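Local coordinates for lipid transferase CIDEC (Mus musculus, PDB 4IKG), which transfers triacylglycerol between lipid droplets and promotes their fusion into a single large droplet in white adipose tissue, its CIDE-N domain serving homodimerization, at residues 11-16 against 69-74; 17-22 against 35-40. One frame throughout, in Å; residues are numbered along the deposited sequence.

Contact 1 (11-16 against 69-74)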
loop_
_atom_site.group_PDB
_atom_site.type_symbol
_atom_site.label_atom_id
_atom_site.label_comp_id
_atom_site.label_asym_id
_atom_site.label_seq_id
_atom_site.Cartn_x
_atom_site.Cartn_y
_atom_site.Cartn_z
ATOM N N SER A 11 1.022 -2.307 5.478
ATOM C CA SER A 11 0.624 -2.138 6.871
ATOM C C SER A 11 -0.626 -1.273 6.982
ATOM O O SER A 11 -1.004 -0.587 6.032
ATOM C CB SER A 11 1.763 -1.516 7.681
ATOM O OG SER A 11 1.360 -1.244 9.013
ATOM N N THR A 12 -1.262 -1.308 8.148
ATOM C CA THR A 12 -2.422 -0.466 8.413
ATOM C C THR A 12 -1.993 0.803 9.141
ATOM O O THR A 12 -0.898 0.863 9.701
ATOM C CB THR A 12 -3.486 -1.209 9.241
ATOM O OG1 THR A 12 -2.886 -1.739 10.429
ATOM C CG2 THR A 12 -4.085 -2.349 8.431
ATOM N N ALA A 13 -2.860 1.811 9.134
ATOM C CA ALA A 13 -2.539 3.115 9.711
ATOM C C ALA A 13 -2.171 3.057 11.194
ATOM O O ALA A 13 -1.390 3.876 11.678
ATOM C CB ALA A 13 -3.682 4.094 9.482
ATOM N N ASP A 14 -2.727 2.082 11.904
ATOM C CA ASP A 14 -2.477 1.935 13.333
ATOM C C ASP A 14 -1.312 0.990 13.624
ATOM O O ASP A 14 -1.096 0.598 14.772
ATOM C CB ASP A 14 -3.745 1.450 14.040
ATOM C CG ASP A 14 -4.521 0.438 13.217
ATOM O OD1 ASP A 14 -4.396 0.457 11.974
ATOM O OD2 ASP A 14 -5.262 -0.372 13.811
ATOM N N ARG A 15 -0.568 0.639 12.576
ATOM C CA ARG A 15 0.529 -0.334 12.655
ATOM C C ARG A 15 0.090 -1.637 13.305
ATOM O O ARG A 15 0.864 -2.278 14.019
ATOM C CB ARG A 15 1.731 0.236 13.409
ATOM C CG ARG A 15 2.743 0.927 12.525
ATOM C CD ARG A 15 2.230 2.258 12.020
ATOM N NE ARG A 15 3.341 3.112 11.620
ATOM C CZ ARG A 15 3.219 4.375 11.227
ATOM N NH1 ARG A 15 2.025 4.948 11.173
ATOM N NH2 ARG A 15 4.300 5.062 10.889
ATOM N N LYS A 16 -1.159 -2.014 13.054
ATOM C CA LYS A 16 -1.751 -3.192 13.672
ATOM C C LYS A 16 -1.335 -4.464 12.941
ATOM O O LYS A 16 -0.638 -5.312 13.500
ATOM C CB LYS A 16 -3.278 -3.072 13.692
ATOM C CG LYS A 16 -3.961 -4.006 14.684
ATOM C CD LYS A 16 -5.444 -4.190 14.367
ATOM C CE LYS A 16 -6.344 -3.352 15.270
ATOM N NZ LYS A 16 -7.788 -3.686 15.077
ATOM N N MET A 69 8.067 -1.306 3.162
ATOM C CA MET A 69 6.816 -1.385 3.908
ATOM C C MET A 69 5.866 -0.278 3.467
ATOM O O MET A 69 6.169 0.909 3.611
ATOM C CB MET A 69 7.075 -1.289 5.412
ATOM C CG MET A 69 5.826 -1.430 6.270
ATOM S SD MET A 69 5.048 -3.052 6.133
ATOM C CE MET A 69 6.352 -4.098 6.783
ATOM N N PHE A 70 4.718 -0.668 2.925
ATOM C CA PHE A 70 3.732 0.304 2.472
ATOM C C PHE A 70 2.709 0.632 3.550
ATOM O O PHE A 70 2.730 0.067 4.645
ATOM C CB PHE A 70 3.015 -0.191 1.218
ATOM C CG PHE A 70 3.909 -0.325 0.023
ATOM C CD1 PHE A 70 4.188 0.771 -0.777
ATOM C CD2 PHE A 70 4.473 -1.546 -0.302
ATOM C CE1 PHE A 70 5.013 0.649 -1.879
ATOM C CE2 PHE A 70 5.300 -1.672 -1.404
ATOM C CZ PHE A 70 5.569 -0.574 -2.192
ATOM N N MET A 71 1.816 1.557 3.220
ATOM C CA MET A 71 0.754 1.977 4.117
ATOM C C MET A 71 -0.389 2.545 3.289
ATOM O O MET A 71 -0.224 3.546 2.584
ATOM C CB MET A 71 1.269 3.016 5.111
ATOM C CG MET A 71 0.238 3.451 6.136
ATOM S SD MET A 71 0.990 3.832 7.729
ATOM C CE MET A 71 -0.059 5.180 8.272
ATOM N N VAL A 72 -1.549 1.912 3.320
ATOM C CA VAL A 72 -2.634 2.382 2.485
ATOM C C VAL A 72 -3.352 3.478 3.175
ATOM O O VAL A 72 -3.588 3.422 4.371
ATOM C CB VAL A 72 -3.702 1.341 2.202
ATOM C CG1 VAL A 72 -3.260 0.383 1.143
ATOM C CG2 VAL A 72 -4.114 0.638 3.474
ATOM N N LEU A 73 -3.725 4.470 2.402
ATOM C CA LEU A 73 -4.594 5.491 2.927
ATOM C C LEU A 73 -5.958 5.375 2.299
ATOM O O LEU A 73 -6.141 5.377 1.092
ATOM C CB LEU A 73 -4.029 6.868 2.671
ATOM C CG LEU A 73 -3.251 7.492 3.796
ATOM C CD1 LEU A 73 -2.890 6.573 4.942
ATOM C CD2 LEU A 73 -2.022 8.060 3.160
ATOM N N LEU A 74 -6.921 5.284 3.168
ATOM C CA LEU A 74 -8.273 5.048 2.754
ATOM C C LEU A 74 -8.996 6.357 2.642
ATOM O O LEU A 74 -9.392 6.923 3.643
ATOM C CB LEU A 74 -8.978 4.159 3.792
ATOM C CG LEU A 74 -8.754 4.326 5.311
ATOM C CD1 LEU A 74 -8.677 3.015 6.075
ATOM C CD2 LEU A 74 -7.667 5.278 5.782
#
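Met71 has its CG anti to the backbone N (chi1 -177°), and bends at chi2 and chi3 then carry its SD and CE alongside the turn that follows Ser11, against Ala13 and Arg15. Met69 also starts anti, but folds back more sharply, so that its SD lies 3.9 Å from Ser11 CB. Between these two thioethers the backbones pair. Ser11 and Met71 form a parallel beta bridge, and Ser11 N donates to Phe70 O at 3.0 Å. The pairing stops there: Ser11 O stays 3.7 Å from Val72 N, too long for a bond, and both atoms are buried without a partner.

Thr12 to Arg15 make a type I beta turn. Thr12 O takes the closing bond from Arg15 N and also one from Ser11 OG, at 3.2 Å, which arrives in the carbonyl plane on a lone pair. A small hydroxyl suits Ser11, since it ties the strand end to the turn. Thr12 OG1 does similar work on the other side, giving to Asp14 OD1 and receiving from Lys16 N. The flexible, unbranched methionine lies against the outer flank of the turn, at Ala13: Met71 CE rests 3.5 Å from Ala13 CA, where a methyl side chain permits close approach. Arg15 crosses Met71 at about a right angle and lays one guanidinium face over SD, with NH1 3.6 Å from CE. Its polar end is engaged by Glu49, in a salt bridge, and by the carbonyl of Lys80.

Trp79 touches both Arg15 and Met71. Within the ubiquitin-like sheet, strand 69-73 lies between strand 7-11, its parallel neighbour, and antiparallel strand 45-48, whose Val47 packs on Met71.

Contact 2 (17-22 against 35-40)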
loop_
_atom_site.group_PDB
_atom_site.type_symbol
_atom_site.label_atom_id
_atom_site.label_comp_id
_atom_site.label_asym_id
_atom_site.label_seq_id
_atom_site.Cartn_x
_atom_site.Cartn_y
_atom_site.Cartn_z
ATOM N N VAL A 17 -1.766 -4.589 11.690
ATOM C CA VAL A 17 -1.469 -5.772 10.892
ATOM C C VAL A 17 -0.629 -5.450 9.653
ATOM O O VAL A 17 -0.904 -4.488 8.928
ATOM C CB VAL A 17 -2.765 -6.559 10.528
ATOM C CG1 VAL A 17 -4.008 -5.795 10.979
ATOM C CG2 VAL A 17 -2.829 -6.882 9.038
ATOM N N ARG A 18 0.416 -6.245 9.439
ATOM C CA ARG A 18 1.249 -6.134 8.248
ATOM C C ARG A 18 1.116 -7.414 7.437
ATOM O O ARG A 18 1.256 -8.514 7.974
ATOM C CB ARG A 18 2.710 -5.911 8.634
ATOM C CG ARG A 18 2.984 -4.557 9.265
ATOM C CD ARG A 18 4.155 -4.630 10.226
ATOM N NE ARG A 18 3.975 -5.702 11.199
ATOM C CZ ARG A 18 3.219 -5.607 12.288
ATOM N NH1 ARG A 18 2.563 -4.484 12.548
ATOM N NH2 ARG A 18 3.115 -6.636 13.117
ATOM N N LYS A 19 0.843 -7.272 6.145
ATOM C CA LYS A 19 0.594 -8.433 5.304
ATOM C C LYS A 19 1.340 -8.394 3.974
ATOM O O LYS A 19 1.534 -7.325 3.386
ATOM C CB LYS A 19 -0.911 -8.587 5.074
ATOM C CG LYS A 19 -1.360 -10.012 4.822
ATOM C CD LYS A 19 -2.871 -10.142 4.925
ATOM C CE LYS A 19 -3.344 -10.114 6.373
ATOM N NZ LYS A 19 -4.803 -10.395 6.482
ATOM N N GLY A 20 1.757 -9.570 3.512
ATOM C CA GLY A 20 2.456 -9.696 2.247
ATOM C C GLY A 20 1.492 -9.930 1.100
ATOM O O GLY A 20 0.674 -10.853 1.140
ATOM N N ILE A 21 1.582 -9.085 0.079
ATOM C CA ILE A 21 0.681 -9.156 -1.060
ATOM C C ILE A 21 1.450 -9.085 -2.370
ATOM O O ILE A 21 2.240 -8.167 -2.590
ATOM C CB ILE A 21 -0.339 -8.002 -1.036
ATOM C CG1 ILE A 21 -1.132 -8.008 0.275
ATOM C CG2 ILE A 21 -1.276 -8.096 -2.231
ATOM C CD1 ILE A 21 -2.024 -6.803 0.460
ATOM N N MET A 22 1.222 -10.061 -3.241
ATOM C CA MET A 22 1.781 -10.003 -4.581
ATOM C C MET A 22 0.953 -9.040 -5.426
ATOM O O MET A 22 -0.268 -9.175 -5.516
ATOM C CB MET A 22 1.809 -11.393 -5.216
ATOM C CG MET A 22 2.713 -12.374 -4.489
ATOM S SD MET A 22 4.394 -11.740 -4.294
ATOM C CE MET A 22 4.896 -11.570 -6.008
ATOM N N ASP A 35 -9.858 -6.128 0.131
ATOM C CA ASP A 35 -10.359 -7.439 0.532
ATOM C C ASP A 35 -9.291 -8.293 1.211
ATOM O O ASP A 35 -9.615 -9.262 1.900
ATOM C CB ASP A 35 -10.964 -8.185 -0.663
ATOM C CG ASP A 35 -12.415 -7.814 -0.908
ATOM O OD1 ASP A 35 -13.129 -7.520 0.074
ATOM O OD2 ASP A 35 -12.842 -7.825 -2.081
ATOM N N ILE A 36 -8.022 -7.945 1.024
ATOM C CA ILE A 36 -6.959 -8.686 1.699
ATOM C C ILE A 36 -6.805 -8.266 3.172
ATOM O O ILE A 36 -6.635 -9.114 4.051
ATOM C CB ILE A 36 -5.612 -8.603 0.940
ATOM C CG1 ILE A 36 -5.706 -9.370 -0.381
ATOM C CG2 ILE A 36 -4.482 -9.173 1.779
ATOM C CD1 ILE A 36 -4.381 -9.592 -1.077
ATOM N N LEU A 37 -6.901 -6.964 3.437
ATOM C CA LEU A 37 -6.707 -6.413 4.783
ATOM C C LEU A 37 -8.004 -6.189 5.563
ATOM O O LEU A 37 -7.989 -5.546 6.614
ATOM C CB LEU A 37 -5.951 -5.083 4.709
ATOM C CG LEU A 37 -4.443 -5.140 4.490
ATOM C CD1 LEU A 37 -3.813 -3.782 4.754
ATOM C CD2 LEU A 37 -3.839 -6.196 5.393
ATOM N N LYS A 38 -9.114 -6.716 5.048
ATOM C CA LYS A 38 -10.443 -6.464 5.616
ATOM C C LYS A 38 -10.730 -4.969 5.768
ATOM O O LYS A 38 -10.848 -4.468 6.887
ATOM C CB LYS A 38 -10.623 -7.168 6.970
ATOM C CG LYS A 38 -11.083 -8.621 6.899
ATOM C CD LYS A 38 -11.491 -9.120 8.282
ATOM C CE LYS A 38 -12.447 -10.301 8.198
ATOM N NZ LYS A 38 -13.609 -10.004 7.315
ATOM N N LEU A 39 -10.845 -4.261 4.648
ATOM C CA LEU A 39 -11.095 -2.821 4.685
ATOM C C LEU A 39 -12.539 -2.462 4.336
ATOM O O LEU A 39 -13.087 -2.940 3.343
ATOM C CB LEU A 39 -10.110 -2.075 3.784
ATOM C CG LEU A 39 -8.682 -2.126 4.326
ATOM C CD1 LEU A 39 -7.727 -1.334 3.453
ATOM C CD2 LEU A 39 -8.649 -1.620 5.762
ATOM N N LYS A 40 -13.140 -1.612 5.163
ATOM C CA LYS A 40 -14.543 -1.236 5.017
ATOM C C LYS A 40 -14.826 -0.511 3.707
ATOM O O LYS A 40 -15.896 -0.672 3.117
ATOM C CB LYS A 40 -14.973 -0.380 6.205
ATOM C CG LYS A 40 -14.957 -1.143 7.512
ATOM C CD LYS A 40 -14.855 -0.212 8.695
ATOM C CE LYS A 40 -15.426 -0.849 9.946
ATOM N NZ LYS A 40 -15.395 0.104 11.087
#
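Ile21 and Ile36 meet tip to tip in the tight part of this contact, Ile21 CG2 lying 3.6 Å from Ile36 CD1. The ethyl arm of Ile21 comes close as well, its CD1 3.7 Å from Ile36 CG2, so both branches of each isoleucine are used. In Ile21 the CG1 branch is anti to the carbonyl carbon (chi1 -57°), and the chain continues extended toward the helix end. Beta-branched residues suit a strand and offer broad apolar surface to a helix.

Leu37, where the backbone departs from helix 26-36, adds a second apolar patch. Its CD2 sits 3.8 Å from Val17 CG2 and equally far from Lys19 CB; Leu37 lies alongside Val17 and Lys19, its chain pointing the opposite way to each of theirs.

The solvent side is looser and belongs to Lys19. Its aliphatic chain crosses Ile36, with CD 3.7 Å from Ile36 CG2, before a bend at chi3 turns the amine to Ile36 O. That bond, 3.3 Å from NZ, is weak. Lysine fits such a rim because its methylenes can cover apolar groups while the ammonium can stay near solvent, where the carbonyls of the helix's C-terminal end would probably favour its charge.

Within this chain strand 18-22 is an edge strand of the sheet, paired antiparallel with strand 7-11. Val10 of that strand touches both Ile21 and Leu37, while Leu29 brings helix 26-36 onto Ile21.

Contact 2 is nested within the chain loop that contact 1 closes, and their centres are about 9 Å apart. The turn of residues 11-16 leads from strand 7-11 into strand 18-22, joining the first two strands of the CIDE-N domain. Thr12 N lies 3.3 Å from Val17 O, a probable hydrogen bond across the base of this connection. Side chains meet here too: Ser11 CB packs against Arg18 CG at 3.6 Å, and Thr12 CG2 reaches Leu37 CD1 at 4.0 Å. The same sheet thus takes part in both: contact 1 at the end of the parallel pair 7-11 and 69-73, contact 2 where the end of helix 26-36 meets strand 18-22.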